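DNA replication and repair protein RecF (Caldanaerobacter subterraneus subsp. tengcongensis, PDB 5Z69) binds ATP, probably binds single-stranded DNA, and acts as an ABC-type ATPase recombination mediator in the RecFOR pathway of DNA repair. Local coordinates at residues A[25-37]-A[336-348]. Numbering follows the deposited sequence.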
ATOM      1  N   LYS A  25     -16.110  46.283  -0.758  1.00 26.07           N
ATOM      2  CA  LYS A  25     -15.584  45.959  -2.067  1.00 30.00           C
ATOM      3  C   LYS A  25     -14.109  46.276  -2.058  1.00 31.47           C
ATOM      4  O   LYS A  25     -13.694  47.327  -1.597  1.00 38.18           O
ATOM      5  CB  LYS A  25     -16.287  46.733  -3.165  1.00 27.10           C
ATOM      6  CG  LYS A  25     -15.704  46.517  -4.559  1.00 28.59           C
ATOM      7  CD  LYS A  25     -16.429  47.445  -5.587  1.00 39.99           C
ATOM      8  CE  LYS A  25     -17.949  47.163  -5.609  1.00 37.44           C
ATOM      9  NZ  LYS A  25     -18.677  47.874  -6.711  1.00 37.93           N
ATOM     10  N   LEU A  26     -13.316  45.331  -2.529  1.00 27.90           N
ATOM     11  CA  LEU A  26     -11.870  45.484  -2.521  1.00 30.70           C
ATOM     12  C   LEU A  26     -11.364  45.409  -3.948  1.00 34.24           C
ATOM     13  O   LEU A  26     -11.694  44.475  -4.666  1.00 27.68           O
ATOM     14  CB  LEU A  26     -11.225  44.390  -1.685  1.00 29.96           C
ATOM     15  CG  LEU A  26     -11.798  44.204  -0.280  1.00 36.37           C
ATOM     16  CD1 LEU A  26     -11.029  43.093   0.407  1.00 37.33           C
ATOM     17  CD2 LEU A  26     -11.682  45.507   0.494  1.00 41.89           C
ATOM     18  N   GLU A  27     -10.561  46.385  -4.345  1.00 32.34           N
ATOM     19  CA  GLU A  27     -10.019  46.414  -5.697  1.00 27.89           C
ATOM     20  C   GLU A  27      -8.552  46.095  -5.646  1.00 24.80           C
ATOM     21  O   GLU A  27      -7.776  46.685  -4.889  1.00 26.34           O
ATOM     22  CB  GLU A  27     -10.241  47.778  -6.370  1.00 31.53           C
ATOM     23  CG  GLU A  27     -11.703  48.188  -6.507  0.71 34.74           C
ATOM     24  CD  GLU A  27     -11.982  49.072  -7.738  0.35 42.91           C
ATOM     25  OE1 GLU A  27     -11.031  49.547  -8.405  0.76 47.51           O
ATOM     26  OE2 GLU A  27     -13.173  49.269  -8.050  0.50 48.35           O
ATOM     27  N   PHE A  28      -8.133  45.130  -6.448  1.00 24.84           N
ATOM     28  CA  PHE A  28      -6.774  44.606  -6.283  1.00 29.86           C
ATOM     29  C   PHE A  28      -5.834  45.087  -7.381  1.00 36.53           C
ATOM     30  O   PHE A  28      -6.257  45.821  -8.264  1.00 32.57           O
ATOM     31  CB  PHE A  28      -6.784  43.086  -6.217  1.00 26.94           C
ATOM     32  CG  PHE A  28      -7.588  42.555  -5.062  1.00 27.90           C
ATOM     33  CD1 PHE A  28      -7.275  42.936  -3.750  1.00 25.52           C
ATOM     34  CD2 PHE A  28      -8.688  41.734  -5.287  1.00 22.75           C
ATOM     35  CE1 PHE A  28      -8.023  42.469  -2.656  1.00 27.10           C
ATOM     36  CE2 PHE A  28      -9.468  41.261  -4.196  1.00 26.56           C
ATOM     37  CZ  PHE A  28      -9.121  41.628  -2.880  1.00 25.84           C
ATOM     38  N   CYS A  29      -4.563  44.677  -7.302  1.00 28.10           N
ATOM     39  CA  CYS A  29      -3.529  45.186  -8.197  1.00 28.72           C
ATOM     40  C   CYS A  29      -2.871  44.054  -8.966  1.00 34.47           C
ATOM     41  O   CYS A  29      -2.988  42.866  -8.604  1.00 32.21           O
ATOM     42  CB  CYS A  29      -2.455  45.979  -7.406  1.00 44.09           C
ATOM     43  SG  CYS A  29      -2.029  45.380  -5.711  1.00 76.97           S
ATOM     44  N   GLU A  30      -2.179  44.431 -10.036  1.00 31.43           N
ATOM     45  CA  GLU A  30      -1.275  43.517 -10.718  1.00 42.33           C
ATOM     46  C   GLU A  30      -0.115  43.195  -9.792  1.00 30.03           C
ATOM     47  O   GLU A  30       0.368  44.064  -9.068  1.00 38.98           O
ATOM     48  CB  GLU A  30      -0.753  44.134 -12.017  1.00 47.87           C
ATOM     49  CG  GLU A  30      -1.810  44.377 -13.082  1.00 42.54           C
ATOM     50  CD  GLU A  30      -2.080  43.155 -13.945  1.00 44.99           C
ATOM     51  OE1 GLU A  30      -1.507  42.062 -13.669  1.00 41.14           O
ATOM     52  OE2 GLU A  30      -2.870  43.288 -14.903  1.00 47.03           O
ATOM     53  N   GLY A  31       0.325  41.946  -9.808  1.00 35.85           N
ATOM     54  CA  GLY A  31       1.491  41.550  -9.040  1.00 36.49           C
ATOM     55  C   GLY A  31       1.108  41.126  -7.640  1.00 39.99           C
ATOM     56  O   GLY A  31       0.097  40.465  -7.453  1.00 32.59           O
ATOM     57  N   VAL A  32       1.905  41.536  -6.659  1.00 34.69           N
ATOM     58  CA  VAL A  32       1.736  41.105  -5.278  1.00 32.22           C
ATOM     59  C   VAL A  32       0.734  41.993  -4.529  1.00 37.35           C
ATOM     60  O   VAL A  32       0.922  43.206  -4.403  1.00 35.38           O
ATOM     61  CB  VAL A  32       3.098  41.105  -4.530  1.00 41.03           C
ATOM     62  CG1 VAL A  32       2.922  40.796  -3.064  1.00 33.36           C
ATOM     63  CG2 VAL A  32       4.096  40.123  -5.202  1.00 34.51           C
ATOM     64  N   ASN A  33      -0.347  41.373  -4.060  1.00 28.95           N
ATOM     65  CA  ASN A  33      -1.284  42.054  -3.176  1.00 35.65           C
ATOM     66  C   ASN A  33      -0.978  41.596  -1.757  1.00 40.69           C
ATOM     67  O   ASN A  33      -1.286  40.463  -1.393  1.00 33.43           O
ATOM     68  CB  ASN A  33      -2.740  41.748  -3.564  1.00 27.87           C
ATOM     69  CG  ASN A  33      -3.108  42.301  -4.948  1.00 27.04           C
ATOM     70  OD1 ASN A  33      -3.891  43.225  -5.056  1.00 34.13           O
ATOM     71  ND2 ASN A  33      -2.536  41.727  -6.000  1.00 39.44           N
ATOM     72  N   LEU A  34      -0.336  42.464  -0.976  1.00 36.63           N
ATOM     73  CA  LEU A  34       0.058  42.138   0.391  1.00 39.74           C
ATOM     74  C   LEU A  34      -1.119  42.373   1.332  1.00 36.70           C
ATOM     75  O   LEU A  34      -1.650  43.469   1.404  1.00 38.33           O
ATOM     76  CB  LEU A  34       1.269  42.980   0.813  1.00 44.47           C
ATOM     77  CG  LEU A  34       2.120  42.590   2.029  1.00 51.10           C
ATOM     78  CD1 LEU A  34       1.605  43.251   3.287  1.00 62.91           C
ATOM     79  CD2 LEU A  34       2.199  41.082   2.212  1.00 48.53           C
ATOM     80  N   ILE A  35      -1.547  41.323   2.025  1.00 32.30           N
ATOM     81  CA  ILE A  35      -2.584  41.477   3.031  1.00 39.91           C
ATOM     82  C   ILE A  35      -1.992  41.186   4.398  1.00 38.17           C
ATOM     83  O   ILE A  35      -1.627  40.052   4.683  1.00 42.34           O
ATOM     84  CB  ILE A  35      -3.757  40.546   2.759  1.00 38.82           C
ATOM     85  CG1 ILE A  35      -4.355  40.852   1.385  1.00 43.59           C
ATOM     86  CG2 ILE A  35      -4.809  40.677   3.865  1.00 36.49           C
ATOM     87  CD1 ILE A  35      -4.874  39.630   0.680  1.00 45.15           C
ATOM     88  N   TYR A  36      -1.863  42.209   5.229  1.00 39.68           N
ATOM     89  CA  TYR A  36      -1.195  42.024   6.512  1.00 41.09           C
ATOM     90  C   TYR A  36      -2.030  42.542   7.681  1.00 45.77           C
ATOM     91  O   TYR A  36      -2.903  43.392   7.525  1.00 42.51           O
ATOM     92  CB  TYR A  36       0.175  42.708   6.514  1.00 40.67           C
ATOM     93  CG  TYR A  36       0.117  44.199   6.778  1.00 44.93           C
ATOM     94  CD1 TYR A  36      -0.220  45.099   5.766  1.00 45.30           C
ATOM     95  CD2 TYR A  36       0.406  44.705   8.041  1.00 50.63           C
ATOM     96  CE1 TYR A  36      -0.278  46.462   6.018  1.00 44.62           C
ATOM     97  CE2 TYR A  36       0.354  46.054   8.301  1.00 53.87           C
ATOM     98  CZ  TYR A  36       0.012  46.930   7.290  1.00 56.04           C
ATOM     99  OH  TYR A  36      -0.036  48.274   7.568  1.00 56.76           O
ATOM    100  N   GLY A  37      -1.738  42.025   8.864  1.00 45.63           N
ATOM    101  CA  GLY A  37      -2.439  42.431  10.059  1.00 47.72           C
ATOM    102  C   GLY A  37      -2.116  41.462  11.170  1.00 50.71           C
ATOM    103  O   GLY A  37      -1.539  40.391  10.923  1.00 49.94           O
ATOM    104  N   ILE A 336      11.408  32.372  -4.023  1.00 85.71           N
ATOM    105  CA  ILE A 336       9.966  32.289  -4.177  1.00 84.22           C
ATOM    106  C   ILE A 336       9.310  33.606  -4.631  1.00 75.00           C
ATOM    107  O   ILE A 336       8.465  33.608  -5.523  1.00 73.75           O
ATOM    108  CB  ILE A 336       9.331  31.813  -2.867  1.00 81.37           C
ATOM    109  CG1 ILE A 336       7.840  32.058  -2.895  1.00 77.58           C
ATOM    110  CG2 ILE A 336       9.926  32.519  -1.668  1.00 84.70           C
ATOM    111  CD1 ILE A 336       7.147  30.998  -2.184  1.00 77.58           C
ATOM    112  N   LEU A 337       9.728  34.720  -4.040  1.00 69.66           N
ATOM    113  CA  LEU A 337       9.158  36.034  -4.346  1.00 70.10           C
ATOM    114  C   LEU A 337       9.470  36.511  -5.775  1.00 74.32           C
ATOM    115  O   LEU A 337       8.824  37.423  -6.298  1.00 76.12           O
ATOM    116  CB  LEU A 337       9.669  37.059  -3.331  1.00 69.36           C
ATOM    117  CG  LEU A 337       9.174  38.498  -3.450  1.00 73.87           C
ATOM    118  CD1 LEU A 337       7.653  38.553  -3.380  1.00 73.59           C
ATOM    119  CD2 LEU A 337       9.795  39.355  -2.360  1.00 79.09           C
ATOM    120  N   LYS A 338      10.464  35.892  -6.400  1.00 78.54           N
ATOM    121  CA  LYS A 338      10.829  36.208  -7.777  1.00 82.26           C
ATOM    122  C   LYS A 338      10.138  35.210  -8.689  1.00 72.14           C
ATOM    123  O   LYS A 338       9.818  35.512  -9.834  1.00 68.47           O
ATOM    124  CB  LYS A 338      12.353  36.165  -7.972  1.00 88.67           C
ATOM    125  CG  LYS A 338      12.865  37.013  -9.139  1.00 85.70           C
ATOM    126  N   LYS A 339       9.916  34.014  -8.166  1.00 65.29           N
ATOM    127  CA  LYS A 339       9.057  33.041  -8.825  1.00 67.17           C
ATOM    128  C   LYS A 339       7.608  33.556  -8.998  1.00 62.69           C
ATOM    129  O   LYS A 339       6.883  33.079  -9.870  1.00 62.27           O
ATOM    130  CB  LYS A 339       9.063  31.729  -8.036  1.00 71.87           C
ATOM    131  CG  LYS A 339       8.004  30.706  -8.452  1.00 78.26           C
ATOM    132  CD  LYS A 339       8.195  30.257  -9.897  1.00 81.99           C
ATOM    133  CE  LYS A 339       7.144  29.239 -10.313  1.00 86.91           C
ATOM    134  NZ  LYS A 339       7.666  28.326 -11.378  1.00 93.32           N
ATOM    135  N   LEU A 340       7.195  34.529  -8.184  1.00 52.81           N
ATOM    136  CA  LEU A 340       5.825  35.077  -8.258  1.00 49.98           C
ATOM    137  C   LEU A 340       5.649  36.096  -9.389  1.00 49.98           C
ATOM    138  O   LEU A 340       4.568  36.704  -9.555  1.00 45.80           O
ATOM    139  CB  LEU A 340       5.452  35.720  -6.922  1.00 49.26           C
ATOM    140  CG  LEU A 340       5.430  34.754  -5.734  1.00 51.80           C
ATOM    141  CD1 LEU A 340       5.330  35.500  -4.422  1.00 57.93           C
ATOM    142  CD2 LEU A 340       4.277  33.795  -5.875  1.00 55.26           C
ATOM    143  N   GLU A 341       6.712  36.262 -10.172  1.00 47.89           N
ATOM    144  CA  GLU A 341       6.856  37.402 -11.071  1.00 53.99           C
ATOM    145  C   GLU A 341       5.656  37.689 -11.953  1.00 54.94           C
ATOM    146  O   GLU A 341       4.990  38.713 -11.779  1.00 72.35           O
ATOM    147  CB  GLU A 341       8.089  37.221 -11.954  1.00 61.52           C
ATOM    148  CG  GLU A 341       9.263  38.073 -11.518  1.00 68.91           C
ATOM    149  CD  GLU A 341      10.406  38.076 -12.526  1.00 80.50           C
ATOM    150  OE1 GLU A 341      11.101  39.110 -12.621  1.00 86.33           O
ATOM    151  OE2 GLU A 341      10.612  37.052 -13.217  1.00 80.48           O
ATOM    152  N   GLY A 342       5.362  36.812 -12.900  1.00 46.92           N
ATOM    153  CA  GLY A 342       4.285  37.131 -13.830  1.00 37.39           C
ATOM    154  C   GLY A 342       2.872  36.788 -13.349  1.00 46.91           C
ATOM    155  O   GLY A 342       1.933  36.774 -14.145  1.00 35.49           O
ATOM    156  N   PHE A 343       2.715  36.499 -12.060  1.00 34.94           N
ATOM    157  CA  PHE A 343       1.390  36.166 -11.488  1.00 32.50           C
ATOM    158  C   PHE A 343       0.753  37.327 -10.730  1.00 36.70           C
ATOM    159  O   PHE A 343       1.450  38.155 -10.147  1.00 38.43           O
ATOM    160  CB  PHE A 343       1.485  34.981 -10.500  1.00 28.75           C
ATOM    161  CG  PHE A 343       2.007  33.711 -11.094  1.00 31.71           C
ATOM    162  CD1 PHE A 343       1.135  32.710 -11.505  1.00 33.41           C
ATOM    163  CD2 PHE A 343       3.384  33.493 -11.199  1.00 36.13           C
ATOM    164  CE1 PHE A 343       1.610  31.538 -12.034  1.00 37.21           C
ATOM    165  CE2 PHE A 343       3.873  32.325 -11.724  1.00 32.36           C
ATOM    166  CZ  PHE A 343       2.995  31.335 -12.149  1.00 36.19           C
ATOM    167  N   GLN A 344      -0.575  37.374 -10.682  1.00 34.24           N
ATOM    168  CA  GLN A 344      -1.194  38.105  -9.585  1.00 26.60           C
ATOM    169  C   GLN A 344      -1.108  37.183  -8.360  1.00 27.03           C
ATOM    170  O   GLN A 344      -1.420  36.000  -8.459  1.00 34.04           O
ATOM    171  CB  GLN A 344      -2.650  38.485  -9.875  1.00 27.32           C
ATOM    172  CG  GLN A 344      -3.278  39.309  -8.756  1.00 36.35           C
ATOM    173  CD  GLN A 344      -4.773  39.539  -8.952  1.00 23.67           C
ATOM    174  OE1 GLN A 344      -5.511  38.618  -9.311  1.00 24.95           O
ATOM    175  NE2 GLN A 344      -5.221  40.762  -8.702  1.00 24.71           N
ATOM    176  N   SER A 345      -0.652  37.705  -7.223  1.00 32.93           N
ATOM    177  CA  SER A 345      -0.606  36.897  -6.006  1.00 28.07           C
ATOM    178  C   SER A 345      -1.231  37.630  -4.833  1.00 27.62           C
ATOM    179  O   SER A 345      -1.300  38.851  -4.814  1.00 31.27           O
ATOM    180  CB  SER A 345       0.849  36.491  -5.653  1.00 28.11           C
ATOM    181  OG  SER A 345       1.670  37.645  -5.523  1.00 35.78           O
ATOM    182  N   PHE A 346      -1.705  36.852  -3.866  1.00 35.24           N
ATOM    183  CA  PHE A 346      -2.261  37.380  -2.641  1.00 35.60           C
ATOM    184  C   PHE A 346      -1.459  36.769  -1.523  1.00 36.45           C
ATOM    185  O   PHE A 346      -1.453  35.553  -1.355  1.00 29.85           O
ATOM    186  CB  PHE A 346      -3.766  37.060  -2.528  1.00 34.00           C
ATOM    187  CG  PHE A 346      -4.608  37.805  -3.537  1.00 27.25           C
ATOM    188  CD1 PHE A 346      -5.226  39.001  -3.194  1.00 24.83           C
ATOM    189  CD2 PHE A 346      -4.751  37.319  -4.836  1.00 24.86           C
ATOM    190  CE1 PHE A 346      -5.979  39.708  -4.140  1.00 31.34           C
ATOM    191  CE2 PHE A 346      -5.490  38.025  -5.795  1.00 30.35           C
ATOM    192  CZ  PHE A 346      -6.103  39.225  -5.446  1.00 24.91           C
ATOM    193  N   ILE A 347      -0.748  37.613  -0.786  1.00 39.04           N
ATOM    194  CA  ILE A 347       0.142  37.133   0.264  1.00 40.60           C
ATOM    195  C   ILE A 347      -0.262  37.683   1.631  1.00 38.22           C
ATOM    196  O   ILE A 347      -0.376  38.899   1.821  1.00 35.65           O
ATOM    197  CB  ILE A 347       1.617  37.514  -0.028  1.00 39.61           C
ATOM    198  CG1 ILE A 347       2.080  36.900  -1.351  1.00 30.90           C
ATOM    199  CG2 ILE A 347       2.524  37.015   1.093  1.00 43.38           C
ATOM    200  CD1 ILE A 347       3.508  37.301  -1.747  1.00 33.07           C
ATOM    201  N   THR A 348      -0.477  36.786   2.589  1.00 32.17           N
ATOM    202  CA  THR A 348      -0.813  37.225   3.931  1.00 37.08           C
ATOM    203  C   THR A 348       0.431  37.287   4.792  1.00 43.37           C
ATOM    204  O   THR A 348       1.337  36.451   4.677  1.00 41.29           O
ATOM    205  CB  THR A 348      -1.866  36.310   4.609  1.00 33.15           C
ATOM    206  OG1 THR A 348      -1.366  34.978   4.694  1.00 37.26           O
ATOM    207  CG2 THR A 348      -3.167  36.310   3.818  1.00 44.34           C
TER
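F28 and F346 form a T-shaped pair. CE1 of F346 stands over the centre of the F28 ring, 3.4 Å from F28 CG, and the planes meet at 86°. F346 CG lies anti to its carbonyl carbon (chi1 -69°), which brings the ring alongside N33 and I35. There the N33 amide stacks over one face of F346, 21° from parallel, and I35 CD1 meets the ring edge. With an alanine in place of F28, the F346 edge would probably lose its aromatic face and a gap would open beside L10 and I13 of strand 9-16. On the opposite face of the sheet, V32 CG1 packs on I347 CD1 at 3.8 Å.

The backbones pair as parallel strands. S345 N donates to G31 O, N33 N to S345 O (2.8 Å), I347 N to N33 O and I35 N to I347 O (2.7 Å). Strands 32-36 and 345-349 are neighbours in the mixed sheet of the P-loop ATPase core. Strand 32-36 leads to G37, first residue of the predicted ATP-binding loop. T348 touches the bound ATP analogue, and its OG1 bonds to D323 N and D322 OD1.

Two side-chain amides grip the carbonyl of C29. Q344 NE2 reaches C29 O at 3.1 Å and N33 ND2 reaches it at 2.9 Å, from opposite faces of the carbonyl plane. The extended chain of Q344, with CG anti to the backbone N, carries its amide to C29 O, and its OE1 accepts from L10 N. C29 itself is tied to strand 359-364 by its disulfide to C359.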